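Side-chain contacts in isochorismatase hydrolase (Alkaliphilus metalliredigens, PDB 3HB7), which probably acts as a hydrolase of the isochorismatase family: residues 112-115 against 116-120; 167-170 against 171-174. All blocks are in the same frame, centred on the assembly; numbering follows the deposited sequence.

Interaction 1. Residues 112-115 against 116-120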
loop_
_atom_site.group_PDB
_atom_site.type_symbol
_atom_site.label_atom_id
_atom_site.label_comp_id
_atom_site.label_asym_id
_atom_site.label_seq_id
_atom_site.Cartn_x
_atom_site.Cartn_y
_atom_site.Cartn_z
ATOM N N ASP E 112 -39.354 26.720 -17.473
ATOM C CA ASP E 112 -40.450 25.899 -17.914
ATOM C C ASP E 112 -41.569 26.747 -18.488
ATOM O O ASP E 112 -42.143 26.393 -19.484
ATOM C CB ASP E 112 -40.972 25.046 -16.776
ATOM C CG ASP E 112 -41.992 24.049 -17.208
ATOM O OD1 ASP E 112 -41.786 23.360 -18.187
ATOM O OD2 ASP E 112 -43.016 23.925 -16.552
ATOM N N LEU E 113 -41.870 27.867 -17.861
ATOM C CA LEU E 113 -42.918 28.714 -18.354
ATOM C C LEU E 113 -42.591 29.236 -19.733
ATOM O O LEU E 113 -43.410 29.217 -20.577
ATOM C CB LEU E 113 -43.212 29.874 -17.412
ATOM C CG LEU E 113 -44.292 30.826 -17.910
ATOM C CD1 LEU E 113 -45.625 30.196 -17.960
ATOM C CD2 LEU E 113 -44.337 32.038 -17.099
ATOM N N TYR E 114 -41.370 29.660 -19.962
ATOM C CA TYR E 114 -40.989 30.135 -21.253
ATOM C C TYR E 114 -41.117 29.049 -22.293
ATOM O O TYR E 114 -41.587 29.293 -23.368
ATOM C CB TYR E 114 -39.569 30.634 -21.219
ATOM C CG TYR E 114 -38.992 30.963 -22.557
ATOM C CD1 TYR E 114 -39.036 32.243 -23.049
ATOM C CD2 TYR E 114 -38.379 30.009 -23.310
ATOM C CE1 TYR E 114 -38.509 32.549 -24.253
ATOM C CE2 TYR E 114 -37.847 30.304 -24.512
ATOM C CZ TYR E 114 -37.911 31.579 -24.991
ATOM O OH TYR E 114 -37.374 31.886 -26.208
ATOM N N LEU E 115 -40.707 27.847 -21.960
ATOM C CA LEU E 115 -40.804 26.749 -22.858
ATOM C C LEU E 115 -42.245 26.464 -23.163
ATOM O O LEU E 115 -42.579 26.168 -24.263
ATOM C CB LEU E 115 -40.170 25.523 -22.250
ATOM C CG LEU E 115 -38.691 25.225 -22.448
ATOM C CD1 LEU E 115 -37.919 26.367 -22.889
ATOM C CD2 LEU E 115 -38.101 24.665 -21.217
ATOM N N LYS E 116 -43.098 26.531 -22.167
ATOM C CA LYS E 116 -44.504 26.308 -22.357
ATOM C C LYS E 116 -45.109 27.366 -23.260
ATOM O O LYS E 116 -45.900 27.064 -24.100
ATOM C CB LYS E 116 -45.215 26.306 -21.020
ATOM C CG LYS E 116 -45.981 25.055 -20.697
ATOM C CD LYS E 116 -45.793 24.655 -19.229
ATOM C CE LYS E 116 -47.084 24.130 -18.625
ATOM N NZ LYS E 116 -46.985 23.715 -17.212
ATOM N N GLU E 117 -44.702 28.603 -23.076
ATOM C CA GLU E 117 -45.217 29.715 -23.826
ATOM C C GLU E 117 -44.918 29.551 -25.297
ATOM O O GLU E 117 -45.743 29.831 -26.121
ATOM C CB GLU E 117 -44.635 31.030 -23.316
ATOM C CG GLU E 117 -45.271 31.547 -22.072
ATOM C CD GLU E 117 -44.580 32.736 -21.482
ATOM O OE1 GLU E 117 -45.260 33.615 -20.971
ATOM O OE2 GLU E 117 -43.360 32.802 -21.515
ATOM N N GLU E 118 -43.740 29.060 -25.612
ATOM C CA GLU E 118 -43.281 28.960 -26.979
ATOM C C GLU E 118 -43.591 27.645 -27.636
ATOM O O GLU E 118 -43.125 27.370 -28.689
ATOM C CB GLU E 118 -41.800 29.233 -27.057
ATOM C CG GLU E 118 -41.397 30.518 -26.469
ATOM C CD GLU E 118 -42.124 31.666 -27.068
ATOM O OE1 GLU E 118 -42.710 31.493 -28.121
ATOM O OE2 GLU E 118 -42.114 32.753 -26.500
ATOM N N GLY E 119 -44.373 26.814 -26.996
ATOM C CA GLY E 119 -44.759 25.554 -27.580
ATOM C C GLY E 119 -43.619 24.646 -27.941
ATOM O O GLY E 119 -43.695 23.899 -28.888
ATOM N N ILE E 120 -42.551 24.736 -27.174
ATOM C CA ILE E 120 -41.356 23.972 -27.412
ATOM C C ILE E 120 -41.453 22.599 -26.846
ATOM O O ILE E 120 -41.870 22.421 -25.731
ATOM C CB ILE E 120 -40.212 24.658 -26.801
ATOM C CG1 ILE E 120 -40.053 25.990 -27.491
ATOM C CG2 ILE E 120 -39.000 23.846 -26.961
ATOM C CD1 ILE E 120 -38.721 26.484 -27.500
#
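Leu115 and Ile120 meet where helix 111-117 ends. The carbonyl O of Leu115 accepts a bond from Ile120 N at 3.2 Å, with the donor in the carbonyl plane. Gly119 N turns back to Lys116 O at 3.3 Å. Together these bonds make a Schellman motif, and Gly119, with positive phi, is its C-prime residue. The Leu115 side chain is buried, touching Phe106, Tyr146 and Ala9. Ile120 also packs on Ala9, so both apolar groups meet strand 8-13.

Tyr114 runs out on another side of the helix. Its CG lies anti to the backbone N (chi1 171°), which lays the ring beside the Glu118 side chain. Glu118 CG sits over one ring face in a CH-pi contact, 4.1 Å from the Tyr114 ring centroid and 15° off the normal. It is displaced toward the rim, near CZ. The carboxylate plane is turned 56° from the ring. Glu118 N also bonds to Tyr114 O at 3.1 Å. Elsewhere the ring stacks with Tyr96, and its hydroxyl bonds to His54 of strand 53-60.

Lys116 lies one turn after Asp112, and its N donates to Asp112 O at 2.9 Å. Its chain bends at chi2 and chi3 and brings CD to 3.9 Å from Asp112 OD2, the two side chains crossing at an angle. NZ remains 4.0 Å from Asp112 OD2, too far for a salt bridge. The firmer partner of that carboxylate is Tyr146, whose hydroxyl bonds to OD1.

The chemistry divides by side. Apolar groups hold the buried face of the helix end to the sheet, while Tyr114 adds a polar tie to His54. The nearby lysine probably eases the negative charge of Asp112 only through space.

Interaction 2. Residues 167-170 against 171-174; sequences LNDL and SIFT
Ser171 N bonds to Leu167 O at 2.8 Å, and Ile172 N then reaches back only three residues, to Asp169 O, as the backbone leaves helix 160-170 for strand 175-177. The Ile172 donor stands above the Asp169 carbonyl plane, 54° out of it. Ser171 adds its hydroxyl: OG donates to Asn168 O at 3.0 Å.

Leu170 O is the main acceptor of the turn. Thr174 N approaches it nearly along the C=O axis at 3.0 Å. Thr174 OG1 donates to the same Leu170 O at 2.9 Å, coming from above the carbonyl plane. A weak bond from Phe173 N is a third. Thr174 OG1 lies between its own backbone N and carbonyl carbon (chi1 85°), a rotation that turns the hydroxyl back to the helix. This OG1 is also bonded to Thr150 of strand 147-151. A valine here would probably leave Leu170 O without its hydroxyl donor and the Thr150 hydroxyl without its mate.

The Phe173 ring folds back toward Leu170, and its CZ meets Leu170 CD2 at 3.7 Å. Leu170 O lies over one face of the ring, toward the rim. Thr174 CG2 touches the same CD2 at 4.0 Å. Leu170 and Phe173 both rest on Ala138 of helix 133-143, and Asp169 forms a salt bridge with Arg135 of that helix.

The carbonyl of the buried residue Leu170 is thus satisfied by the chain that follows it. Backbone and hydroxyl donors fix the turn, and the apolar groups seat it against helix 133-143 and the sheet.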
loop_
_atom_site.group_PDB
_atom_site.type_symbol
_atom_site.label_atom_id
_atom_site.label_comp_id
_atom_site.label_asym_id
_atom_site.label_seq_id
_atom_site.Cartn_x
_atom_site.Cartn_y
_atom_site.Cartn_z
ATOM N N LEU E 167 -21.842 11.890 -19.950
ATOM C CA LEU E 167 -22.512 11.490 -21.161
ATOM C C LEU E 167 -23.152 10.142 -21.006
ATOM O O LEU E 167 -24.243 9.919 -21.468
ATOM C CB LEU E 167 -21.553 11.510 -22.323
ATOM C CG LEU E 167 -21.188 12.938 -22.666
ATOM C CD1 LEU E 167 -20.169 13.038 -23.709
ATOM C CD2 LEU E 167 -22.391 13.653 -23.091
ATOM N N ASN E 168 -22.475 9.250 -20.324
ATOM C CA ASN E 168 -22.999 7.935 -20.133
ATOM C C ASN E 168 -24.275 7.947 -19.342
ATOM O O ASN E 168 -25.221 7.275 -19.667
ATOM C CB ASN E 168 -21.942 7.069 -19.462
ATOM C CG ASN E 168 -22.318 5.620 -19.407
ATOM O OD1 ASN E 168 -22.498 5.089 -18.348
ATOM N ND2 ASN E 168 -22.417 4.973 -20.541
ATOM N N ASP E 169 -24.306 8.735 -18.289
ATOM C CA ASP E 169 -25.524 8.905 -17.548
ATOM C C ASP E 169 -26.549 9.549 -18.432
ATOM O O ASP E 169 -27.673 9.165 -18.442
ATOM C CB ASP E 169 -25.289 9.769 -16.340
ATOM C CG ASP E 169 -24.985 8.986 -15.125
ATOM O OD1 ASP E 169 -24.904 7.770 -15.184
ATOM O OD2 ASP E 169 -24.820 9.599 -14.091
ATOM N N LEU E 170 -26.135 10.531 -19.198
ATOM C CA LEU E 170 -27.061 11.286 -20.000
ATOM C C LEU E 170 -27.734 10.431 -21.047
ATOM O O LEU E 170 -28.846 10.668 -21.422
ATOM C CB LEU E 170 -26.419 12.531 -20.574
ATOM C CG LEU E 170 -26.488 13.697 -19.616
ATOM C CD1 LEU E 170 -25.689 14.814 -20.052
ATOM C CD2 LEU E 170 -27.863 14.117 -19.429
ATOM N N SER E 171 -27.036 9.407 -21.482
ATOM C CA SER E 171 -27.515 8.528 -22.505
ATOM C C SER E 171 -28.612 7.613 -22.037
ATOM O O SER E 171 -29.227 6.944 -22.806
ATOM C CB SER E 171 -26.365 7.739 -23.072
ATOM O OG SER E 171 -26.207 6.546 -22.375
ATOM N N ILE E 172 -28.818 7.546 -20.750
ATOM C CA ILE E 172 -29.907 6.788 -20.214
ATOM C C ILE E 172 -31.277 7.359 -20.553
ATOM O O ILE E 172 -32.225 6.644 -20.720
ATOM C CB ILE E 172 -29.744 6.606 -18.718
ATOM C CG1 ILE E 172 -28.407 5.959 -18.423
ATOM C CG2 ILE E 172 -30.846 5.782 -18.160
ATOM C CD1 ILE E 172 -28.152 5.788 -16.998
ATOM N N PHE E 173 -31.395 8.665 -20.549
ATOM C CA PHE E 173 -32.678 9.275 -20.783
ATOM C C PHE E 173 -32.698 10.326 -21.871
ATOM O O PHE E 173 -33.701 10.913 -22.090
ATOM C CB PHE E 173 -33.245 9.821 -19.482
ATOM C CG PHE E 173 -32.339 10.760 -18.790
ATOM C CD1 PHE E 173 -32.487 12.106 -18.922
ATOM C CD2 PHE E 173 -31.321 10.300 -18.022
ATOM C CE1 PHE E 173 -31.640 12.945 -18.298
ATOM C CE2 PHE E 173 -30.489 11.150 -17.402
ATOM C CZ PHE E 173 -30.646 12.462 -17.543
ATOM N N THR E 174 -31.588 10.560 -22.538
ATOM C CA THR E 174 -31.521 11.543 -23.618
ATOM C C THR E 174 -30.904 11.007 -24.892
ATOM O O THR E 174 -30.202 10.039 -24.885
ATOM C CB THR E 174 -30.712 12.793 -23.259
ATOM O OG1 THR E 174 -29.338 12.557 -23.504
ATOM C CG2 THR E 174 -30.884 13.155 -21.839
#

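Both interactions are local and partly buried, and each lies where a helix gives way to a turn before a strand of the parallel sheet. Interaction 1 follows helix 111-117 and leads to strand 122-126. Interaction 2 follows helix 160-170 and leads to strand 175-177, at one edge of the sheet within this chain. Their centres are 24 Å apart and they do not touch. In each, a buried leucine faces inward, while Glu117 in one and Ile172 in the other lie at the surface. The turns are closed differently: 112-120 by backbone bonds round a glycine, 167-174 with serine and threonine hydroxyls as well. Interaction 1 packs on strands 8-13 and 53-60, interaction 2 on helix 133-143 and strand 147-151.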